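Local structure of glutamate racemase (Campylobacter jejuni, 3UHF) at residues L136-K141 with L200-T205; L168-V173 with C204-L209. The protein belongs to the Asp/Glu/hydantoin racemase family of two-domain alpha/beta enzymes and holds D-glutamic acid in a pocket between its two parallel sheets. One frame throughout, in Å; residues are numbered along the deposited sequence.

From the N terminus the chain first reaches 136-141, most of strand 135-139 and the start of the next helix, then helix 169-174, and finally the run 200-209, which serves both contacts. Contact 1 closes the longer loop, with 58 residues between its segments, by pairing strand 135-139 with strand 199-202. Contact 2 closes a shorter one of 30 residues, setting helix 169-174 against the turn that follows strand 199-202. Because 204-209 overruns the end of 200-205, sharing Cys204 and Thr205, the two loops overlap and neither wholly contains the other. Their centres lie about 9 Å apart, Phe207 of contact 2 packs on Ile138 of contact 1, and both contacts touch D-glutamic acid.

Contact 1. Residues L136-K141 with L200-T205. With DGL (D-glutamic acid), chain C.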
ATOM      1  N   LEU A 136      -3.986  15.718   4.935  1.00 17.98           N
ATOM      2  CA  LEU A 136      -2.951  15.212   5.834  1.00 16.73           C
ATOM      3  C   LEU A 136      -2.463  13.880   5.268  1.00 15.36           C
ATOM      4  O   LEU A 136      -3.258  12.968   5.025  1.00 20.06           O
ATOM      5  CB  LEU A 136      -3.503  15.023   7.246  1.00 17.96           C
ATOM      6  CG  LEU A 136      -2.553  14.281   8.201  1.00 21.05           C
ATOM      7  CD1 LEU A 136      -1.235  15.036   8.291  1.00 21.12           C
ATOM      8  CD2 LEU A 136      -3.211  14.128   9.573  1.00 19.54           C
ATOM      9  N   VAL A 137      -1.163  13.791   5.002  1.00 18.28           N
ATOM     10  CA  VAL A 137      -0.572  12.541   4.555  1.00 14.68           C
ATOM     11  C   VAL A 137       0.164  11.940   5.744  1.00 16.62           C
ATOM     12  O   VAL A 137       1.008  12.606   6.329  1.00 17.44           O
ATOM     13  CB  VAL A 137       0.459  12.779   3.449  1.00 15.46           C
ATOM     14  CG1 VAL A 137       1.050  11.454   2.991  1.00 19.91           C
ATOM     15  CG2 VAL A 137      -0.192  13.516   2.273  1.00 17.84           C
ATOM     16  N   ILE A 138      -0.176  10.712   6.126  1.00 15.95           N
ATOM     17  CA  ILE A 138       0.581  10.036   7.194  1.00 16.47           C
ATOM     18  C   ILE A 138       1.236   8.790   6.624  1.00 18.38           C
ATOM     19  O   ILE A 138       0.634   8.091   5.813  1.00 16.76           O
ATOM     20  CB  ILE A 138      -0.291   9.704   8.431  1.00 16.22           C
ATOM     21  CG1 ILE A 138      -1.504   8.841   8.038  1.00 18.56           C
ATOM     22  CG2 ILE A 138      -0.700  11.006   9.122  1.00 16.59           C
ATOM     23  CD1 ILE A 138      -2.283   8.248   9.245  1.00 16.97           C
ATOM     24  N   ALA A 139       2.471   8.510   7.046  1.00 16.16           N
ATOM     25  CA  ALA A 139       3.249   7.471   6.400  1.00 15.39           C
ATOM     26  C   ALA A 139       4.482   7.183   7.232  1.00 15.99           C
ATOM     27  O   ALA A 139       4.673   7.780   8.282  1.00 15.92           O
ATOM     28  CB  ALA A 139       3.670   7.918   4.983  1.00 13.51           C
ATOM     29  N   THR A 140       5.331   6.289   6.741  1.00 14.78           N
ATOM     30  CA  THR A 140       6.614   6.035   7.408  1.00 13.92           C
ATOM     31  C   THR A 140       7.533   7.239   7.235  1.00 19.18           C
ATOM     32  O   THR A 140       7.272   8.095   6.402  1.00 16.55           O
ATOM     33  CB  THR A 140       7.345   4.817   6.803  1.00 15.88           C
ATOM     34  OG1 THR A 140       7.668   5.084   5.429  1.00 15.62           O
ATOM     35  CG2 THR A 140       6.485   3.544   6.905  1.00 13.38           C
ATOM     36  N   LYS A 141       8.609   7.297   8.020  0.56 17.91           N
ATOM     37  CA  LYS A 141       9.606   8.357   7.862  0.56 17.95           C
ATOM     38  C   LYS A 141      10.191   8.388   6.454  0.56 19.34           C
ATOM     39  O   LYS A 141      10.364   9.456   5.870  0.56 17.80           O
ATOM     40  CB  LYS A 141      10.743   8.190   8.878  0.56 19.53           C
ATOM     41  CG  LYS A 141      10.383   8.640  10.284  0.56 22.54           C
ATOM     42  CD  LYS A 141      11.616   8.723  11.185  0.56 24.39           C
ATOM     43  CE  LYS A 141      11.245   9.209  12.586  0.56 32.15           C
ATOM     44  NZ  LYS A 141      12.418   9.240  13.518  0.56 38.45           N
ATOM     45  N   LEU A 200      -7.510  12.360   4.738  1.00 14.75           N
ATOM     46  CA  LEU A 200      -6.343  11.746   5.389  1.00 15.35           C
ATOM     47  C   LEU A 200      -5.857  10.620   4.491  1.00 14.34           C
ATOM     48  O   LEU A 200      -6.571   9.632   4.280  1.00 17.67           O
ATOM     49  CB  LEU A 200      -6.755  11.185   6.744  1.00 16.71           C
ATOM     50  CG  LEU A 200      -5.697  10.396   7.525  1.00 20.47           C
ATOM     51  CD1 LEU A 200      -4.522  11.287   7.864  1.00 22.30           C
ATOM     52  CD2 LEU A 200      -6.323   9.826   8.787  1.00 23.65           C
ATOM     53  N   ILE A 201      -4.670  10.773   3.913  1.00 15.08           N
ATOM     54  CA  ILE A 201      -4.152   9.708   3.073  1.00 14.62           C
ATOM     55  C   ILE A 201      -3.470   8.661   3.953  1.00 16.53           C
ATOM     56  O   ILE A 201      -2.489   8.955   4.651  1.00 16.13           O
ATOM     57  CB  ILE A 201      -3.171  10.204   1.996  1.00 13.83           C
ATOM     58  CG1 ILE A 201      -3.819  11.320   1.151  1.00 21.49           C
ATOM     59  CG2 ILE A 201      -2.801   9.039   1.096  1.00 13.92           C
ATOM     60  CD1 ILE A 201      -2.941  11.820  -0.004  1.00 19.44           C
ATOM     61  N   LEU A 202      -3.994   7.442   3.926  1.00 16.47           N
ATOM     62  CA  LEU A 202      -3.387   6.353   4.686  1.00 18.49           C
ATOM     63  C   LEU A 202      -2.215   5.808   3.877  1.00 15.33           C
ATOM     64  O   LEU A 202      -2.317   4.747   3.240  1.00 18.90           O
ATOM     65  CB  LEU A 202      -4.421   5.258   4.939  1.00 17.71           C
ATOM     66  CG  LEU A 202      -5.686   5.717   5.673  1.00 21.49           C
ATOM     67  CD1 LEU A 202      -6.664   4.568   5.806  1.00 24.89           C
ATOM     68  CD2 LEU A 202      -5.346   6.273   7.057  1.00 23.03           C
ATOM     69  N   ALA A 203      -1.116   6.556   3.877  1.00 15.65           N
ATOM     70  CA  ALA A 203      -0.014   6.289   2.961  1.00 16.38           C
ATOM     71  C   ALA A 203       0.961   5.265   3.526  1.00 16.89           C
ATOM     72  O   ALA A 203       2.185   5.457   3.474  1.00 15.50           O
ATOM     73  CB  ALA A 203       0.718   7.602   2.623  1.00 13.87           C
ATOM     74  N   CYS A 204       0.414   4.165   4.039  1.00 14.66           N
ATOM     75  CA  CYS A 204       1.223   3.081   4.600  1.00 14.49           C
ATOM     76  C   CYS A 204       0.340   1.838   4.654  1.00 18.41           C
ATOM     77  O   CYS A 204      -0.844   1.927   5.016  1.00 16.33           O
ATOM     78  CB  CYS A 204       1.703   3.451   5.998  1.00 15.91           C
ATOM     79  SG  CYS A 204       2.615   2.133   6.872  1.00 17.45           S
ATOM     80  N   THR A 205       0.902   0.692   4.277  1.00 16.53           N
ATOM     81  CA  THR A 205       0.127  -0.543   4.170  1.00 16.34           C
ATOM     82  C   THR A 205      -0.598  -0.895   5.475  1.00 18.89           C
ATOM     83  O   THR A 205      -1.670  -1.495   5.454  1.00 18.97           O
ATOM     84  CB  THR A 205       1.029  -1.743   3.802  1.00 16.89           C
ATOM     85  OG1 THR A 205       2.143  -1.795   4.705  1.00 20.42           O
ATOM     86  CG2 THR A 205       1.536  -1.623   2.373  1.00 17.34           C
TER
HETATM   87  N   DGL C 260       4.974  -1.523   3.996  1.00 20.48           N
HETATM   88  CA  DGL C 260       5.453  -0.266   4.580  1.00 18.17           C
HETATM   89  C   DGL C 260       4.734   0.914   3.947  1.00 17.30           C
HETATM   90  O   DGL C 260       3.652   0.764   3.363  1.00 18.20           O
HETATM   91  CB  DGL C 260       5.222  -0.241   6.090  1.00 14.84           C
HETATM   92  CG  DGL C 260       6.107  -1.225   6.853  1.00 20.22           C
HETATM   93  CD  DGL C 260       7.572  -0.921   6.623  1.00 25.53           C
HETATM   94  OE1 DGL C 260       8.223  -1.662   5.852  1.00 20.42           O
HETATM   95  OE2 DGL C 260       8.061   0.083   7.184  1.00 18.98           O
HETATM   96  OXT DGL C 260       5.208   2.039   4.044  1.00 19.23           O
HETATM   97  O   HOH W   1       4.686   4.659   4.261  1.00 13.96           O
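Leu136 and Leu200 lie side by side on one face of the sheet, pointing the same way, Leu136 CD2 coming to 3.6 Å from Leu200 CD1. That CD1 branch also receives Ile138 CG1, at 3.9 Å; chi1 of 57° puts this CG1 between the backbone N and the carbonyl carbon and swings its end toward the neighbouring strand. Phe218 and Leu214 of helix 211-218 cover this face. On the other face Val137 and Ile201 lie side by side, CG2 meeting CD1; Val137 CG1 rests on Ala203 CB, and Tyr149 of helix 148-155 packs on all three. The backbones are parallel, axes 4.8 Å apart and inclined by 22°. Ile201 N bonds Leu136 O at 2.8 Å, and Ile138 N returns a longer, nearly straight bond to Ile201 O (3.3 Å, 172° at the hydrogen). The third, Ala203 N to Ile138 O, is bent and weak; Leu202 and Ala203 each centre an inverse gamma turn. Past it the Ala139 and Ala203 methyls still touch, CB to CB 3.8 Å. Further on, water 1 bridges the segments, accepting from Thr140 N and donating to Ala203 O and to OXT of D-glutamic acid, 2.7 Å away. The other carboxylate oxygen, O, takes a bond from Thr205 N at 2.9 Å. The ligand N donates to Thr205 OG1; Thr140, at the N-cap position before helix 141-146, bonds Thr96 OG1 and Thr143 OG1 through its OG1. Neighbouring parallel strands whose C-terminal ends turn into the ligand pocket are characteristic of alpha/beta folds, here the four-stranded sheet of this racemase.

Contact 2. Residues L168-V173 with C204-L209; sequences LFVPMV and CTHFPL. With DGL (D-glutamic acid), chain C.
Phe207 presents one ring face to the edge of Phe169 and has Cys204 CB over the centre of the opposite face, 3.3 Å above the plane. The aromatic pair is T-shaped: the planes meet at 80° with centroids 5.5 Å apart, and CB of Phe169 presses on Phe207 CE1 at 3.4 Å. Phe169 makes a further edge-to-face pair with Tyr190 and packs on helix 181-191. The imidazole of His206 carries CG1 of Val170 over one face, a CH-pi contact of 3.9 Å to the centroid, 22° off the ring normal. Val170 divides its two methyls: chi1 of 166° sets CG1 anti to the backbone N and over the imidazole, while CG2 reaches the sulfur of Cys204 at 3.6 Å. One helical turn on, Val173 lays CG2 against the backbone O of His206 and touches Leu209 CG with CG1. Both ring nitrogens of His206 are engaged: ND1 shares a hydrogen bond with Thr205 OG1 (3.0 Å), and NE2 bonds Glu174 OE1, just past the segment 168-173. Held at both nitrogens, the ring should have little freedom to rotate, and its CE1 lies 3.5 Å from CG of D-glutamic acid. Cys204 SG is also near the ligand, at its CB. The loop gets its shape from a type I beta turn, Cys204 to Phe207, closed by Phe207 N to Cys204 O and running into the 3-10 segment 207-209. Val170, Cys204, Thr205 and His206 all line the D-glutamic acid pocket, built here from helix 169-174 and the loop after strand 199-202 of this Asp/Glu racemase-family alpha/beta protein.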
ATOM      1  N   LEU A 168       5.314   4.907  14.593  0.57 17.34           N
ATOM      2  CA  LEU A 168       4.975   3.901  15.597  0.57 16.97           C
ATOM      3  C   LEU A 168       3.711   3.135  15.236  0.57 16.89           C
ATOM      4  O   LEU A 168       3.469   2.051  15.758  0.57 16.20           O
ATOM      5  CB  LEU A 168       4.809   4.531  16.980  0.57 17.11           C
ATOM      6  CG  LEU A 168       5.943   4.274  17.976  0.57 29.50           C
ATOM      7  CD1 LEU A 168       6.218   2.789  18.107  0.57 24.72           C
ATOM      8  CD2 LEU A 168       7.200   4.990  17.546  0.57 28.07           C
ATOM      9  N   PHE A 169       2.894   3.699  14.349  1.00 15.05           N
ATOM     10  CA  PHE A 169       1.674   3.011  13.945  1.00 13.81           C
ATOM     11  C   PHE A 169       1.991   1.635  13.351  1.00 19.23           C
ATOM     12  O   PHE A 169       1.220   0.698  13.517  1.00 17.12           O
ATOM     13  CB  PHE A 169       0.868   3.823  12.921  1.00 15.29           C
ATOM     14  CG  PHE A 169       0.159   5.034  13.487  1.00 16.82           C
ATOM     15  CD1 PHE A 169      -0.439   5.956  12.615  1.00 16.80           C
ATOM     16  CD2 PHE A 169       0.059   5.248  14.848  1.00 17.52           C
ATOM     17  CE1 PHE A 169      -1.104   7.067  13.110  1.00 20.21           C
ATOM     18  CE2 PHE A 169      -0.620   6.359  15.355  1.00 16.25           C
ATOM     19  CZ  PHE A 169      -1.194   7.274  14.469  1.00 19.42           C
ATOM     20  N   VAL A 170       3.124   1.515  12.660  1.00 13.35           N
ATOM     21  CA  VAL A 170       3.484   0.248  12.023  1.00 14.09           C
ATOM     22  C   VAL A 170       3.653  -0.883  13.049  1.00 17.35           C
ATOM     23  O   VAL A 170       2.940  -1.888  12.975  1.00 15.03           O
ATOM     24  CB  VAL A 170       4.737   0.372  11.098  1.00 14.98           C
ATOM     25  CG1 VAL A 170       5.289  -1.016  10.741  1.00 15.27           C
ATOM     26  CG2 VAL A 170       4.411   1.190   9.832  1.00 17.40           C
ATOM     27  N   PRO A 171       4.576  -0.728  14.019  1.00 17.34           N
ATOM     28  CA  PRO A 171       4.691  -1.834  14.985  1.00 14.66           C
ATOM     29  C   PRO A 171       3.463  -2.008  15.885  1.00 17.04           C
ATOM     30  O   PRO A 171       3.224  -3.123  16.339  1.00 17.74           O
ATOM     31  CB  PRO A 171       5.933  -1.459  15.818  1.00 17.47           C
ATOM     32  CG  PRO A 171       6.114   0.009  15.625  1.00 14.75           C
ATOM     33  CD  PRO A 171       5.641   0.275  14.209  1.00 14.29           C
ATOM     34  N   MET A 172       2.715  -0.938  16.164  1.00 16.37           N
ATOM     35  CA  MET A 172       1.480  -1.083  16.937  1.00 18.31           C
ATOM     36  C   MET A 172       0.482  -1.989  16.222  1.00 17.82           C
ATOM     37  O   MET A 172      -0.102  -2.883  16.837  1.00 19.17           O
ATOM     38  CB  MET A 172       0.856   0.278  17.258  1.00 16.84           C
ATOM     39  CG  MET A 172       1.706   1.050  18.260  1.00 19.59           C
ATOM     40  SD  MET A 172       1.130   2.728  18.569  1.00 21.21           S
ATOM     41  CE  MET A 172      -0.107   2.404  19.838  1.00 22.34           C
ATOM     42  N   VAL A 173       0.319  -1.773  14.918  1.00 18.60           N
ATOM     43  CA  VAL A 173      -0.553  -2.626  14.120  1.00 16.80           C
ATOM     44  C   VAL A 173      -0.072  -4.066  14.152  1.00 18.18           C
ATOM     45  O   VAL A 173      -0.868  -4.992  14.285  1.00 18.81           O
ATOM     46  CB  VAL A 173      -0.662  -2.125  12.653  1.00 17.64           C
ATOM     47  CG1 VAL A 173      -1.217  -3.214  11.742  1.00 19.28           C
ATOM     48  CG2 VAL A 173      -1.541  -0.885  12.599  1.00 16.86           C
ATOM     49  N   CYS A 204       0.414   4.165   4.039  1.00 14.66           N
ATOM     50  CA  CYS A 204       1.223   3.081   4.600  1.00 14.49           C
ATOM     51  C   CYS A 204       0.340   1.838   4.654  1.00 18.41           C
ATOM     52  O   CYS A 204      -0.844   1.927   5.016  1.00 16.33           O
ATOM     53  CB  CYS A 204       1.703   3.451   5.998  1.00 15.91           C
ATOM     54  SG  CYS A 204       2.615   2.133   6.872  1.00 17.45           S
ATOM     55  N   THR A 205       0.902   0.692   4.277  1.00 16.53           N
ATOM     56  CA  THR A 205       0.127  -0.543   4.170  1.00 16.34           C
ATOM     57  C   THR A 205      -0.598  -0.895   5.475  1.00 18.89           C
ATOM     58  O   THR A 205      -1.670  -1.495   5.454  1.00 18.97           O
ATOM     59  CB  THR A 205       1.029  -1.743   3.802  1.00 16.89           C
ATOM     60  OG1 THR A 205       2.143  -1.795   4.705  1.00 20.42           O
ATOM     61  CG2 THR A 205       1.536  -1.623   2.373  1.00 17.34           C
ATOM     62  N   HIS A 206      -0.004  -0.525   6.609  1.00 15.67           N
ATOM     63  CA  HIS A 206      -0.548  -0.939   7.900  1.00 16.24           C
ATOM     64  C   HIS A 206      -1.724  -0.092   8.342  1.00 16.69           C
ATOM     65  O   HIS A 206      -2.497  -0.495   9.215  1.00 17.81           O
ATOM     66  CB  HIS A 206       0.534  -0.865   8.997  1.00 16.87           C
ATOM     67  CG  HIS A 206       1.622  -1.884   8.849  1.00 17.80           C
ATOM     68  ND1 HIS A 206       2.322  -2.061   7.676  1.00 16.39           N
ATOM     69  CD2 HIS A 206       2.153  -2.756   9.744  1.00 19.27           C
ATOM     70  CE1 HIS A 206       3.226  -3.014   7.845  1.00 18.14           C
ATOM     71  NE2 HIS A 206       3.141  -3.453   9.089  1.00 21.19           N
ATOM     72  N   PHE A 207      -1.864   1.092   7.759  1.00 16.91           N
ATOM     73  CA  PHE A 207      -2.775   2.065   8.350  1.00 17.36           C
ATOM     74  C   PHE A 207      -4.282   1.793   8.208  1.00 16.48           C
ATOM     75  O   PHE A 207      -5.054   2.281   9.039  1.00 21.33           O
ATOM     76  CB  PHE A 207      -2.435   3.508   7.942  1.00 17.45           C
ATOM     77  CG  PHE A 207      -1.063   3.990   8.406  1.00 18.10           C
ATOM     78  CD1 PHE A 207      -0.214   3.183   9.170  1.00 16.96           C
ATOM     79  CD2 PHE A 207      -0.645   5.271   8.082  1.00 19.92           C
ATOM     80  CE1 PHE A 207       1.049   3.646   9.565  1.00 15.88           C
ATOM     81  CE2 PHE A 207       0.590   5.747   8.474  1.00 16.89           C
ATOM     82  CZ  PHE A 207       1.451   4.938   9.222  1.00 17.99           C
ATOM     83  N   PRO A 208      -4.716   1.037   7.170  1.00 20.25           N
ATOM     84  CA  PRO A 208      -6.150   0.716   7.166  1.00 21.43           C
ATOM     85  C   PRO A 208      -6.632  -0.016   8.428  1.00 19.30           C
ATOM     86  O   PRO A 208      -7.814   0.068   8.774  1.00 22.57           O
ATOM     87  CB  PRO A 208      -6.302  -0.178   5.921  1.00 21.71           C
ATOM     88  CG  PRO A 208      -5.310   0.383   4.960  1.00 16.88           C
ATOM     89  CD  PRO A 208      -4.095   0.716   5.864  1.00 19.94           C
ATOM     90  N   LEU A 209      -5.732  -0.716   9.114  1.00 17.23           N
ATOM     91  CA  LEU A 209      -6.112  -1.450  10.324  1.00 18.50           C
ATOM     92  C   LEU A 209      -6.484  -0.473  11.442  1.00 20.96           C
ATOM     93  O   LEU A 209      -7.143  -0.844  12.413  1.00 25.27           O
ATOM     94  CB  LEU A 209      -4.973  -2.378  10.782  1.00 20.78           C
ATOM     95  CG  LEU A 209      -4.779  -3.736  10.086  1.00 29.31           C
ATOM     96  CD1 LEU A 209      -5.971  -4.654  10.324  1.00 32.79           C
ATOM     97  CD2 LEU A 209      -4.507  -3.570   8.589  1.00 31.44           C
TER
HETATM   98  N   DGL C 260       4.974  -1.523   3.996  1.00 20.48           N
HETATM   99  CA  DGL C 260       5.453  -0.266   4.580  1.00 18.17           C
HETATM  100  C   DGL C 260       4.734   0.914   3.947  1.00 17.30           C
HETATM  101  O   DGL C 260       3.652   0.764   3.363  1.00 18.20           O
HETATM  102  CB  DGL C 260       5.222  -0.241   6.090  1.00 14.84           C
HETATM  103  CG  DGL C 260       6.107  -1.225   6.853  1.00 20.22           C
HETATM  104  CD  DGL C 260       7.572  -0.921   6.623  1.00 25.53           C
HETATM  105  OE1 DGL C 260       8.223  -1.662   5.852  1.00 20.42           O
HETATM  106  OE2 DGL C 260       8.061   0.083   7.184  1.00 18.98           O
HETATM  107  OXT DGL C 260       5.208   2.039   4.044  1.00 19.23           O